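Local coordinates for methanogen homoaconitase large subunit (Methanocaldococcus jannaschii, PDB 4KP2), which forms the large subunit of a [4Fe-4S] hydro-lyase that interconverts (R)-homocitrate and homoisocitrate through cis-homoaconitate, at residues A[144-148]-A[248-252]; A[243-249]-A[267-273]; A[223-227]-A[324-329]; A[23-29]-A[170-175]. All coordinates share one frame; numbering follows the deposited sequence.

How the interactions relate
Interactions 1 and 3 are buried near the middle of the chain, interaction 4 is buried about 20 Å from the chain centre, and interaction 2 is partly open to solvent. The chemistry follows these places: interactions 1 and 4 have no hydrogen bond across them and rest on apolar packing, interaction 2 joins a partly exposed salt-bridge network to a carboxylate bond with Val273 N, and interaction 3 mixes charge with apolar cover beside a predicted cluster cysteine. Helix 246-254 serves interactions 1 and 2, which share Thr248 and Tyr249. Arg225 of interaction 3 lies close to Asp245 of interaction 2, while Lys27 of interaction 4 reaches the backbone oxygen of Thr272 in interaction 2.

Interaction 1 (A[144-148]-A[248-252]); sequences HGAFG and TYDYL
Phe147 meets Thr248, Tyr251 and Leu252 where a loop of the aconitase-family alpha-beta-alpha sandwich packs on helix 246-254. The loop joins strands 133-136 and 150-153, neighbours in a parallel five-stranded sheet, and the nearest CA pair, Phe147 CA and Thr248 CA, is 6.4 Å apart. No hydrogen bond crosses, so the fit depends on side-chain shape. The Phe147 CG stands anti to its own carbonyl carbon (chi1 -71°), which sends the far end of the ring between two residues one helix turn along from Thr248. There Phe147 CZ touches Tyr251 CE2 at 3.6 Å. The two rings are inclined at 62° with centroids 5.8 Å apart, an oblique meeting. With CG opposite the backbone N (chi1 175°), the Tyr251 ring brings its CD2-CE2 side to Phe147; its hydroxyl goes on to a weak hydrogen bond with Ala124 O in helix 119-126. Thr248 divides its branches: OG1 is taken by Asp245 OD1, whereas the methyl CG2 lies 4.1 Å from Phe147 O. Ala124 and Val128 also touch Phe147, whose side chain is about 9 Å from that of Cys323, a predicted [4Fe-4S] ligand. At the ring's edge, and in its plane, the Leu252 methyl CD2 rests 3.6 Å from Phe147 CE2.

Interaction 2 (A[243-249]-A[267-273]); sequences EADEITY and KKERITV
Glu243 and Thr272 bring the two backbones nearest, with CA atoms 6.7 Å apart; the gap widens to 8.6 Å between Tyr249 CA and Lys267 CA. In 243-249 an extended lead runs into a helix whose N-cap is Asp245, and 267-273 makes a type I turn from Lys267 to Arg270 before straightening. The Glu243 side chain is stretched, CG anti to the backbone N, and its OE1 accepts from Val273 N at 2.9 Å, the donor lying 48° out of the carboxylate plane. With an alanine here, Val273 N would probably be left without this carboxylate acceptor. Glu246 crosses both bases at about a right angle: OE2 takes Lys267 NZ on its syn side at 2.9 Å, and OE1 holds Arg270 NH1 weakly at 3.3 Å. Bent at its last two torsions, Lys267 can bind this carboxylate while its CG sits over a face of Tyr249, 4.0 Å from the ring centroid. Arg270 runs straight past, with Tyr249 OH 3.5 Å from Arg270 CB. Asp245 OD1 accepts weakly from Thr248 N; Arg225 also lies very close to it, in doubtful geometry. The whole is a partly exposed salt-bridge network with a CH-pi contact, set beside an Asp-capped helix start.

Interaction 3 (A[223-227]-A[324-329]); sequences DGRLT and TNGRLS
Arg327 and Asp223 run antiparallel side by side, their guanidinium and carboxylate planes 27° apart. The pairing is loose: Asp223 OD1 touches Arg327 CD at 3.3 Å, and its salt bridge to Arg327 NE is long at 3.8 Å. A bend at chi3 (-70°) turns the Arg327 guanidinium toward Leu226 and Thr227. Leu226 lies across one face with CB 3.9 Å above the guanidinium plane, and Leu226 CD2 approaches Arg327 NH1 to 3.5 Å. Thr227 OG1 stands at the edge of the group, near Arg327 NH2, whose exact placement is doubtful. Arg327 is the N-cap residue of helix 328-338, reached through the loop after strand 317-320, the middle strand of a parallel five-stranded sheet; the same loop carries Cys323, a predicted [4Fe-4S] ligand, so the contact places helix 222-230 beside the probable cluster site. Arg327 NH1 hydrogen-bonds Cys323 O and Gln121 OE1. A leucine in its place would probably leave Cys323 O and Gln121 OE1 without that donor and Asp223 without this long ion-pair partner. The other carboxylate oxygen, Asp223 OD2, accepts from Ser329 OG at 3.0 Å, the hydroxyl sitting 48° off the carboxylate plane.

Interaction 4 (A[23-29]-A[170-175]); sequences TLVEKIL and IKVPKT
Leu29 and Val172 form the tight part of this contact, overlapping flank to flank and pointing opposite ways, with Leu29 CD1 3.7 Å from Val172 CG2 and 3.9 Å from Val172 CG1. Alongside, Val25 crosses Pro173 obliquely; with CG1 anti to its backbone N (chi1 167°), that methyl reaches Pro173 CD at 3.9 Å. Thr23 and Thr175 meet end on, Thr23 OG1 and Thr175 OG1 being 3.5 Å apart, with no hydrogen bond between the segments. The Thr23 hydroxyl is engaged within its own helix start: Glu26 N donates to it at 3.2 Å, and Glu26 OE1 accepts weakly from Thr23 N, which makes a capping box. Glu26 marks the looser margin, since its CG comes only to 4.1 Å from Val172 CG1, and its OE2 is used by Ala39 N. Leu29 CD2 to Ile170 CD1 is looser still at 4.5 Å. On the solvent side Lys171 and Lys174 point away from the helix, exposed. Helix 24-33 thus packs against strand 167-180, which pairs with strands 42-46, 208-213 and 282-286, while Phe150 of strand 150-153 touches both Val25 and Leu29, and Val241 of strand 239-242 meets Val25 too.

Interaction 1 (A[144-148]-A[248-252])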
loop_
_atom_site.group_PDB
_atom_site.type_symbol
_atom_site.label_atom_id
_atom_site.label_comp_id
_atom_site.label_asym_id
_atom_site.label_seq_id
_atom_site.Cartn_x
_atom_site.Cartn_y
_atom_site.Cartn_z
ATOM N N HIS A 144 -13.297 -12.703 18.151
ATOM C CA HIS A 144 -12.680 -13.903 18.708
ATOM C C HIS A 144 -13.650 -14.744 19.530
ATOM O O HIS A 144 -13.237 -15.638 20.269
ATOM C CB HIS A 144 -11.466 -13.519 19.554
ATOM C CG HIS A 144 -10.540 -12.563 18.869
ATOM N ND1 HIS A 144 -9.736 -12.935 17.813
ATOM C CD2 HIS A 144 -10.299 -11.250 19.084
ATOM C CE1 HIS A 144 -9.036 -11.890 17.409
ATOM N NE2 HIS A 144 -9.356 -10.855 18.162
ATOM N N GLY A 145 -14.939 -14.456 19.397
ATOM C CA GLY A 145 -15.965 -15.256 20.035
ATOM C C GLY A 145 -16.294 -16.461 19.178
ATOM O O GLY A 145 -17.071 -17.330 19.575
ATOM N N ALA A 146 -15.693 -16.511 17.993
ATOM C CA ALA A 146 -15.892 -17.619 17.070
ATOM C C ALA A 146 -15.104 -18.844 17.519
ATOM O O ALA A 146 -15.322 -19.951 17.027
ATOM C CB ALA A 146 -15.488 -17.213 15.666
ATOM N N PHE A 147 -14.183 -18.631 18.454
ATOM C CA PHE A 147 -13.387 -19.714 19.017
ATOM C C PHE A 147 -14.066 -20.295 20.251
ATOM O O PHE A 147 -13.605 -21.288 20.814
ATOM C CB PHE A 147 -11.990 -19.212 19.382
ATOM C CG PHE A 147 -11.125 -18.910 18.195
ATOM C CD1 PHE A 147 -11.198 -17.681 17.560
ATOM C CD2 PHE A 147 -10.236 -19.855 17.713
ATOM C CE1 PHE A 147 -10.401 -17.402 16.465
ATOM C CE2 PHE A 147 -9.437 -19.585 16.620
ATOM C CZ PHE A 147 -9.519 -18.355 15.994
ATOM N N GLY A 148 -15.164 -19.673 20.663
ATOM C CA GLY A 148 -15.875 -20.098 21.853
ATOM C C GLY A 148 -15.296 -19.447 23.092
ATOM O O GLY A 148 -15.313 -20.021 24.180
ATOM N N THR A 248 -13.681 -25.954 14.707
ATOM C CA THR A 248 -12.842 -24.999 15.420
ATOM C C THR A 248 -11.464 -25.593 15.699
ATOM O O THR A 248 -10.447 -24.909 15.571
ATOM C CB THR A 248 -13.490 -24.562 16.750
ATOM O OG1 THR A 248 -14.806 -24.054 16.501
ATOM C CG2 THR A 248 -12.655 -23.485 17.426
ATOM N N TYR A 249 -11.435 -26.869 16.074
ATOM C CA TYR A 249 -10.175 -27.543 16.374
ATOM C C TYR A 249 -9.347 -27.781 15.113
ATOM O O TYR A 249 -8.117 -27.752 15.157
ATOM C CB TYR A 249 -10.427 -28.869 17.094
ATOM C CG TYR A 249 -11.202 -28.733 18.385
ATOM C CD1 TYR A 249 -10.725 -27.945 19.424
ATOM C CD2 TYR A 249 -12.402 -29.406 18.571
ATOM C CE1 TYR A 249 -11.430 -27.820 20.608
ATOM C CE2 TYR A 249 -13.113 -29.289 19.749
ATOM C CZ TYR A 249 -12.623 -28.496 20.765
ATOM O OH TYR A 249 -13.328 -28.378 21.941
ATOM N N ASP A 250 -10.026 -28.015 13.993
ATOM C CA ASP A 250 -9.348 -28.246 12.721
ATOM C C ASP A 250 -8.598 -27.000 12.268
ATOM O O ASP A 250 -7.535 -27.092 11.653
ATOM C CB ASP A 250 -10.347 -28.679 11.646
ATOM C CG ASP A 250 -10.946 -30.044 11.922
ATOM O OD1 ASP A 250 -10.271 -30.872 12.569
ATOM O OD2 ASP A 250 -12.091 -30.291 11.488
ATOM N N TYR A 251 -9.160 -25.835 12.574
ATOM C CA TYR A 251 -8.533 -24.564 12.241
ATOM C C TYR A 251 -7.286 -24.341 13.087
ATOM O O TYR A 251 -6.320 -23.724 12.638
ATOM C CB TYR A 251 -9.523 -23.419 12.452
ATOM C CG TYR A 251 -8.939 -22.040 12.237
ATOM C CD1 TYR A 251 -8.812 -21.510 10.960
ATOM C CD2 TYR A 251 -8.526 -21.264 13.314
ATOM C CE1 TYR A 251 -8.282 -20.249 10.761
ATOM C CE2 TYR A 251 -7.995 -20.005 13.124
ATOM C CZ TYR A 251 -7.875 -19.501 11.846
ATOM O OH TYR A 251 -7.347 -18.245 11.656
ATOM N N LEU A 252 -7.314 -24.850 14.315
ATOM C CA LEU A 252 -6.187 -24.703 15.226
ATOM C C LEU A 252 -5.068 -25.678 14.875
ATOM O O LEU A 252 -3.967 -25.595 15.418
ATOM C CB LEU A 252 -6.638 -24.903 16.675
ATOM C CG LEU A 252 -7.732 -23.949 17.160
ATOM C CD1 LEU A 252 -8.081 -24.223 18.613
ATOM C CD2 LEU A 252 -7.301 -22.504 16.971
#

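Interaction 2 (A[243-249]-A[267-273])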
loop_
_atom_site.group_PDB
_atom_site.type_symbol
_atom_site.label_atom_id
_atom_site.label_comp_id
_atom_site.label_asym_id
_atom_site.label_seq_id
_atom_site.Cartn_x
_atom_site.Cartn_y
_atom_site.Cartn_z
ATOM N N GLU A 243 -20.336 -21.455 19.719
ATOM C CA GLU A 243 -19.919 -22.687 20.378
ATOM C C GLU A 243 -18.823 -23.405 19.596
ATOM O O GLU A 243 -18.912 -23.556 18.377
ATOM C CB GLU A 243 -21.124 -23.608 20.572
ATOM C CG GLU A 243 -20.833 -24.877 21.354
ATOM C CD GLU A 243 -22.077 -25.711 21.582
ATOM O OE1 GLU A 243 -22.957 -25.270 22.351
ATOM O OE2 GLU A 243 -22.176 -26.804 20.986
ATOM N N ALA A 244 -17.789 -23.841 20.308
ATOM C CA ALA A 244 -16.646 -24.497 19.686
ATOM C C ALA A 244 -16.949 -25.951 19.341
ATOM O O ALA A 244 -17.570 -26.669 20.124
ATOM C CB ALA A 244 -15.430 -24.411 20.593
ATOM N N ASP A 245 -16.502 -26.378 18.166
ATOM C CA ASP A 245 -16.710 -27.750 17.724
ATOM C C ASP A 245 -15.477 -28.276 16.999
ATOM O O ASP A 245 -14.407 -27.673 17.065
ATOM C CB ASP A 245 -17.934 -27.840 16.813
ATOM C CG ASP A 245 -17.754 -27.076 15.518
ATOM O OD1 ASP A 245 -16.957 -26.115 15.497
ATOM O OD2 ASP A 245 -18.412 -27.437 14.519
ATOM N N GLU A 246 -15.640 -29.398 16.305
ATOM C CA GLU A 246 -14.536 -30.032 15.590
ATOM C C GLU A 246 -13.941 -29.130 14.513
ATOM O O GLU A 246 -12.740 -29.177 14.249
ATOM C CB GLU A 246 -14.989 -31.356 14.971
ATOM C CG GLU A 246 -14.453 -32.590 15.679
ATOM C CD GLU A 246 -14.986 -32.737 17.091
ATOM O OE1 GLU A 246 -16.092 -32.227 17.370
ATOM O OE2 GLU A 246 -14.298 -33.367 17.923
ATOM N N ILE A 247 -14.787 -28.314 13.895
ATOM C CA ILE A 247 -14.338 -27.383 12.866
ATOM C C ILE A 247 -13.396 -26.346 13.470
ATOM O O ILE A 247 -12.428 -25.922 12.835
ATOM C CB ILE A 247 -15.528 -26.679 12.188
ATOM C CG1 ILE A 247 -16.477 -27.713 11.583
ATOM C CG2 ILE A 247 -15.045 -25.710 11.117
ATOM C CD1 ILE A 247 -17.642 -27.109 10.837
ATOM N N THR A 248 -13.681 -25.954 14.707
ATOM C CA THR A 248 -12.842 -24.999 15.420
ATOM C C THR A 248 -11.464 -25.593 15.699
ATOM O O THR A 248 -10.447 -24.909 15.571
ATOM C CB THR A 248 -13.490 -24.562 16.750
ATOM O OG1 THR A 248 -14.806 -24.054 16.501
ATOM C CG2 THR A 248 -12.655 -23.485 17.426
ATOM N N TYR A 249 -11.435 -26.869 16.074
ATOM C CA TYR A 249 -10.175 -27.543 16.374
ATOM C C TYR A 249 -9.347 -27.781 15.113
ATOM O O TYR A 249 -8.117 -27.752 15.157
ATOM C CB TYR A 249 -10.427 -28.869 17.094
ATOM C CG TYR A 249 -11.202 -28.733 18.385
ATOM C CD1 TYR A 249 -10.725 -27.945 19.424
ATOM C CD2 TYR A 249 -12.402 -29.406 18.571
ATOM C CE1 TYR A 249 -11.430 -27.820 20.608
ATOM C CE2 TYR A 249 -13.113 -29.289 19.749
ATOM C CZ TYR A 249 -12.623 -28.496 20.765
ATOM O OH TYR A 249 -13.328 -28.378 21.941
ATOM N N LYS A 267 -10.406 -30.539 24.067
ATOM C CA LYS A 267 -11.744 -31.116 24.092
ATOM C C LYS A 267 -12.162 -31.509 25.504
ATOM O O LYS A 267 -13.349 -31.678 25.781
ATOM C CB LYS A 267 -11.833 -32.325 23.160
ATOM C CG LYS A 267 -11.715 -31.984 21.686
ATOM C CD LYS A 267 -11.948 -33.212 20.825
ATOM C CE LYS A 267 -13.338 -33.783 21.052
ATOM N NZ LYS A 267 -14.402 -32.792 20.733
ATOM N N LYS A 268 -11.187 -31.655 26.395
ATOM C CA LYS A 268 -11.485 -31.991 27.782
ATOM C C LYS A 268 -12.021 -30.768 28.516
ATOM O O LYS A 268 -12.554 -30.876 29.619
ATOM C CB LYS A 268 -10.248 -32.538 28.494
ATOM C CG LYS A 268 -9.318 -31.474 29.043
ATOM C CD LYS A 268 -8.291 -32.087 29.978
ATOM C CE LYS A 268 -7.428 -31.019 30.623
ATOM N NZ LYS A 268 -6.464 -31.597 31.599
ATOM N N GLU A 269 -11.874 -29.604 27.892
ATOM C CA GLU A 269 -12.386 -28.362 28.451
ATOM C C GLU A 269 -13.450 -27.772 27.533
ATOM O O GLU A 269 -13.780 -26.590 27.632
ATOM C CB GLU A 269 -11.251 -27.359 28.654
ATOM C CG GLU A 269 -10.102 -27.883 29.502
ATOM C CD GLU A 269 -10.504 -28.153 30.939
ATOM O OE1 GLU A 269 -11.473 -27.527 31.418
ATOM O OE2 GLU A 269 -9.849 -28.994 31.591
ATOM N N ARG A 270 -13.981 -28.604 26.643
ATOM C CA ARG A 270 -15.003 -28.170 25.697
ATOM C C ARG A 270 -16.297 -27.790 26.411
ATOM O O ARG A 270 -16.761 -28.502 27.300
ATOM C CB ARG A 270 -15.274 -29.265 24.662
ATOM C CG ARG A 270 -16.373 -28.925 23.666
ATOM C CD ARG A 270 -16.524 -30.011 22.611
ATOM N NE ARG A 270 -17.627 -29.736 21.696
ATOM C CZ ARG A 270 -17.931 -30.486 20.642
ATOM N NH1 ARG A 270 -17.209 -31.564 20.361
ATOM N NH2 ARG A 270 -18.955 -30.158 19.867
ATOM N N ILE A 271 -16.870 -26.658 26.013
ATOM C CA ILE A 271 -18.108 -26.175 26.611
ATOM C C ILE A 271 -19.271 -26.238 25.624
ATOM O O ILE A 271 -19.242 -25.601 24.571
ATOM C CB ILE A 271 -17.956 -24.735 27.130
ATOM C CG1 ILE A 271 -16.899 -24.681 28.236
ATOM C CG2 ILE A 271 -19.288 -24.210 27.639
ATOM C CD1 ILE A 271 -16.737 -23.314 28.861
ATOM N N THR A 272 -20.294 -27.010 25.976
ATOM C CA THR A 272 -21.451 -27.200 25.110
ATOM C C THR A 272 -22.710 -26.645 25.772
ATOM O O THR A 272 -22.796 -26.580 26.998
ATOM C CB THR A 272 -21.660 -28.693 24.796
ATOM O OG1 THR A 272 -20.388 -29.321 24.589
ATOM C CG2 THR A 272 -22.521 -28.872 23.554
ATOM N N VAL A 273 -23.681 -26.246 24.958
ATOM C CA VAL A 273 -24.935 -25.694 25.461
ATOM C C VAL A 273 -26.134 -26.527 25.018
ATOM O O VAL A 273 -26.298 -26.815 23.833
ATOM C CB VAL A 273 -25.139 -24.243 24.984
ATOM C CG1 VAL A 273 -26.536 -23.750 25.337
ATOM C CG2 VAL A 273 -24.078 -23.335 25.579
#

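Interaction 3 (A[223-227]-A[324-329])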
loop_
_atom_site.group_PDB
_atom_site.type_symbol
_atom_site.label_atom_id
_atom_site.label_comp_id
_atom_site.label_asym_id
_atom_site.label_seq_id
_atom_site.Cartn_x
_atom_site.Cartn_y
_atom_site.Cartn_z
ATOM N N ASP A 223 -13.841 -19.224 8.809
ATOM C CA ASP A 223 -13.883 -17.987 8.033
ATOM C C ASP A 223 -15.269 -17.356 8.102
ATOM O O ASP A 223 -15.412 -16.135 8.031
ATOM C CB ASP A 223 -13.494 -18.243 6.574
ATOM C CG ASP A 223 -12.051 -18.687 6.424
ATOM O OD1 ASP A 223 -11.255 -18.455 7.358
ATOM O OD2 ASP A 223 -11.710 -19.264 5.369
ATOM N N GLY A 224 -16.289 -18.197 8.242
ATOM C CA GLY A 224 -17.655 -17.724 8.355
ATOM C C GLY A 224 -18.006 -17.326 9.775
ATOM O O GLY A 224 -18.713 -16.342 10.000
ATOM N N ARG A 225 -17.508 -18.093 10.739
ATOM C CA ARG A 225 -17.779 -17.828 12.147
ATOM C C ARG A 225 -17.090 -16.552 12.619
ATOM O O ARG A 225 -17.600 -15.845 13.490
ATOM C CB ARG A 225 -17.353 -19.017 13.008
ATOM C CG ARG A 225 -18.122 -20.290 12.704
ATOM C CD ARG A 225 -17.698 -21.427 13.613
ATOM N NE ARG A 225 -18.443 -22.647 13.324
ATOM C CZ ARG A 225 -18.286 -23.790 13.982
ATOM N NH1 ARG A 225 -17.407 -23.872 14.972
ATOM N NH2 ARG A 225 -19.007 -24.852 13.652
ATOM N N LEU A 226 -15.929 -16.264 12.038
ATOM C CA LEU A 226 -15.210 -15.032 12.336
ATOM C C LEU A 226 -16.009 -13.818 11.878
ATOM O O LEU A 226 -16.008 -12.778 12.535
ATOM C CB LEU A 226 -13.837 -15.033 11.662
ATOM C CG LEU A 226 -12.625 -15.321 12.551
ATOM C CD1 LEU A 226 -12.765 -16.662 13.251
ATOM C CD2 LEU A 226 -11.344 -15.271 11.732
ATOM N N THR A 227 -16.689 -13.960 10.746
ATOM C CA THR A 227 -17.482 -12.876 10.182
ATOM C C THR A 227 -18.706 -12.568 11.039
ATOM O O THR A 227 -19.032 -11.405 11.280
ATOM C CB THR A 227 -17.941 -13.209 8.749
ATOM O OG1 THR A 227 -16.796 -13.459 7.925
ATOM C CG2 THR A 227 -18.741 -12.057 8.160
ATOM N N THR A 324 -13.344 -8.584 8.502
ATOM C CA THR A 324 -14.573 -9.292 8.171
ATOM C C THR A 324 -14.375 -10.202 6.965
ATOM O O THR A 324 -14.760 -11.371 6.987
ATOM C CB THR A 324 -15.714 -8.308 7.861
ATOM O OG1 THR A 324 -15.628 -7.892 6.494
ATOM C CG2 THR A 324 -15.626 -7.092 8.767
ATOM N N ASN A 325 -13.770 -9.657 5.913
ATOM C CA ASN A 325 -13.581 -10.395 4.669
ATOM C C ASN A 325 -12.232 -10.137 4.009
ATOM O O ASN A 325 -12.167 -9.599 2.904
ATOM C CB ASN A 325 -14.706 -10.071 3.684
ATOM C CG ASN A 325 -16.051 -10.595 4.142
ATOM O OD1 ASN A 325 -17.028 -9.852 4.210
ATOM N ND2 ASN A 325 -16.108 -11.884 4.460
ATOM N N GLY A 326 -11.157 -10.529 4.685
ATOM C CA GLY A 326 -9.822 -10.340 4.151
ATOM C C GLY A 326 -9.018 -11.623 4.111
ATOM O O GLY A 326 -7.840 -11.618 3.756
ATOM N N ARG A 327 -9.658 -12.729 4.476
ATOM C CA ARG A 327 -8.986 -14.019 4.513
ATOM C C ARG A 327 -8.866 -14.642 3.126
ATOM O O ARG A 327 -9.291 -14.053 2.132
ATOM C CB ARG A 327 -9.703 -14.965 5.479
ATOM C CG ARG A 327 -9.495 -14.605 6.941
ATOM C CD ARG A 327 -10.535 -15.257 7.830
ATOM N NE ARG A 327 -11.857 -14.664 7.642
ATOM C CZ ARG A 327 -12.286 -13.582 8.284
ATOM N NH1 ARG A 327 -11.497 -12.970 9.157
ATOM N NH2 ARG A 327 -13.503 -13.109 8.054
ATOM N N LEU A 328 -8.281 -15.835 3.071
ATOM C CA LEU A 328 -8.007 -16.514 1.810
ATOM C C LEU A 328 -9.281 -16.792 1.017
ATOM O O LEU A 328 -9.339 -16.539 -0.186
ATOM C CB LEU A 328 -7.269 -17.829 2.070
ATOM C CG LEU A 328 -6.074 -18.168 1.175
ATOM C CD1 LEU A 328 -5.675 -19.622 1.359
ATOM C CD2 LEU A 328 -6.370 -17.874 -0.286
ATOM N N SER A 329 -10.292 -17.320 1.701
ATOM C CA SER A 329 -11.550 -17.685 1.061
ATOM C C SER A 329 -12.233 -16.478 0.425
ATOM O O SER A 329 -12.865 -16.595 -0.625
ATOM C CB SER A 329 -12.488 -18.341 2.074
ATOM O OG SER A 329 -12.754 -17.471 3.161
#

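Interaction 4 (A[23-29]-A[170-175])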
loop_
_atom_site.group_PDB
_atom_site.type_symbol
_atom_site.label_atom_id
_atom_site.label_comp_id
_atom_site.label_asym_id
_atom_site.label_seq_id
_atom_site.Cartn_x
_atom_site.Cartn_y
_atom_site.Cartn_z
ATOM N N THR A 23 -26.493 -20.022 29.645
ATOM C CA THR A 23 -26.019 -19.625 28.326
ATOM C C THR A 23 -24.543 -19.953 28.144
ATOM O O THR A 23 -23.854 -20.322 29.097
ATOM C CB THR A 23 -26.235 -18.122 28.081
ATOM O OG1 THR A 23 -25.430 -17.366 28.994
ATOM C CG2 THR A 23 -27.699 -17.757 28.282
ATOM N N LEU A 24 -24.065 -19.818 26.912
ATOM C CA LEU A 24 -22.671 -20.096 26.594
ATOM C C LEU A 24 -21.746 -19.131 27.324
ATOM O O LEU A 24 -20.736 -19.540 27.897
ATOM C CB LEU A 24 -22.440 -20.011 25.086
ATOM C CG LEU A 24 -21.023 -20.315 24.596
ATOM C CD1 LEU A 24 -20.566 -21.677 25.091
ATOM C CD2 LEU A 24 -20.972 -20.252 23.081
ATOM N N VAL A 25 -22.100 -17.851 27.301
ATOM C CA VAL A 25 -21.331 -16.822 27.992
ATOM C C VAL A 25 -21.246 -17.111 29.489
ATOM O O VAL A 25 -20.173 -17.019 30.087
ATOM C CB VAL A 25 -21.938 -15.424 27.765
ATOM C CG1 VAL A 25 -21.336 -14.412 28.727
ATOM C CG2 VAL A 25 -21.732 -14.989 26.323
ATOM N N GLU A 26 -22.378 -17.473 30.083
ATOM C CA GLU A 26 -22.426 -17.807 31.502
ATOM C C GLU A 26 -21.540 -19.003 31.832
ATOM O O GLU A 26 -20.914 -19.046 32.889
ATOM C CB GLU A 26 -23.865 -18.080 31.946
ATOM C CG GLU A 26 -24.719 -16.833 32.082
ATOM C CD GLU A 26 -26.139 -17.147 32.506
ATOM O OE1 GLU A 26 -26.513 -18.339 32.497
ATOM O OE2 GLU A 26 -26.880 -16.203 32.851
ATOM N N LYS A 27 -21.489 -19.972 30.923
ATOM C CA LYS A 27 -20.658 -21.153 31.123
ATOM C C LYS A 27 -19.174 -20.840 30.963
ATOM O O LYS A 27 -18.337 -21.396 31.673
ATOM C CB LYS A 27 -21.064 -22.275 30.166
ATOM C CG LYS A 27 -22.339 -22.994 30.563
ATOM C CD LYS A 27 -22.512 -24.277 29.769
ATOM C CE LYS A 27 -23.688 -25.085 30.289
ATOM N NZ LYS A 27 -23.804 -26.400 29.603
ATOM N N ILE A 28 -18.856 -19.951 30.029
ATOM C CA ILE A 28 -17.471 -19.557 29.790
ATOM C C ILE A 28 -16.912 -18.773 30.974
ATOM O O ILE A 28 -15.794 -19.024 31.427
ATOM C CB ILE A 28 -17.338 -18.713 28.505
ATOM C CG1 ILE A 28 -17.667 -19.558 27.274
ATOM C CG2 ILE A 28 -15.935 -18.149 28.378
ATOM C CD1 ILE A 28 -17.722 -18.763 25.986
ATOM N N LEU A 29 -17.702 -17.831 31.479
ATOM C CA LEU A 29 -17.268 -16.973 32.575
ATOM C C LEU A 29 -17.200 -17.718 33.905
ATOM O O LEU A 29 -16.355 -17.419 34.748
ATOM C CB LEU A 29 -18.190 -15.758 32.697
ATOM C CG LEU A 29 -18.198 -14.800 31.504
ATOM C CD1 LEU A 29 -19.156 -13.650 31.754
ATOM C CD2 LEU A 29 -16.797 -14.282 31.233
ATOM N N ILE A 170 -16.202 -6.792 34.855
ATOM C CA ILE A 170 -17.308 -6.712 33.910
ATOM C C ILE A 170 -18.585 -7.280 34.509
ATOM O O ILE A 170 -18.553 -7.995 35.512
ATOM C CB ILE A 170 -17.004 -7.485 32.618
ATOM C CG1 ILE A 170 -16.863 -8.977 32.920
ATOM C CG2 ILE A 170 -15.751 -6.941 31.945
ATOM C CD1 ILE A 170 -16.729 -9.836 31.691
ATOM N N LYS A 171 -19.710 -6.956 33.885
ATOM C CA LYS A 171 -20.994 -7.502 34.291
ATOM C C LYS A 171 -21.410 -8.575 33.296
ATOM O O LYS A 171 -21.420 -8.333 32.089
ATOM C CB LYS A 171 -22.049 -6.398 34.344
ATOM C CG LYS A 171 -23.408 -6.863 34.836
ATOM C CD LYS A 171 -24.441 -5.741 34.815
ATOM C CE LYS A 171 -24.161 -4.675 35.872
ATOM N NZ LYS A 171 -23.193 -3.628 35.427
ATOM N N VAL A 172 -21.739 -9.760 33.805
ATOM C CA VAL A 172 -22.162 -10.867 32.954
ATOM C C VAL A 172 -23.401 -10.479 32.157
ATOM O O VAL A 172 -24.465 -10.238 32.728
ATOM C CB VAL A 172 -22.455 -12.138 33.767
ATOM C CG1 VAL A 172 -22.870 -13.274 32.842
ATOM C CG2 VAL A 172 -21.241 -12.533 34.590
ATOM N N PRO A 173 -23.258 -10.413 30.826
ATOM C CA PRO A 173 -24.304 -9.898 29.939
ATOM C C PRO A 173 -25.431 -10.894 29.709
ATOM O O PRO A 173 -25.258 -12.094 29.920
ATOM C CB PRO A 173 -23.550 -9.666 28.630
ATOM C CG PRO A 173 -22.493 -10.717 28.637
ATOM C CD PRO A 173 -22.070 -10.862 30.077
ATOM N N LYS A 174 -26.582 -10.382 29.285
ATOM C CA LYS A 174 -27.679 -11.230 28.849
ATOM C C LYS A 174 -27.355 -11.735 27.451
ATOM O O LYS A 174 -26.492 -11.178 26.770
ATOM C CB LYS A 174 -28.994 -10.449 28.851
ATOM C CG LYS A 174 -29.399 -9.929 30.223
ATOM C CD LYS A 174 -30.656 -9.078 30.148
ATOM C CE LYS A 174 -31.054 -8.551 31.518
ATOM N NZ LYS A 174 -32.254 -7.673 31.443
ATOM N N THR A 175 -28.039 -12.789 27.021
ATOM C CA THR A 175 -27.720 -13.411 25.743
ATOM C C THR A 175 -28.904 -13.483 24.786
ATOM O O THR A 175 -29.894 -14.164 25.053
ATOM C CB THR A 175 -27.154 -14.828 25.937
ATOM O OG1 THR A 175 -25.906 -14.754 26.639
ATOM C CG2 THR A 175 -26.932 -15.498 24.593
#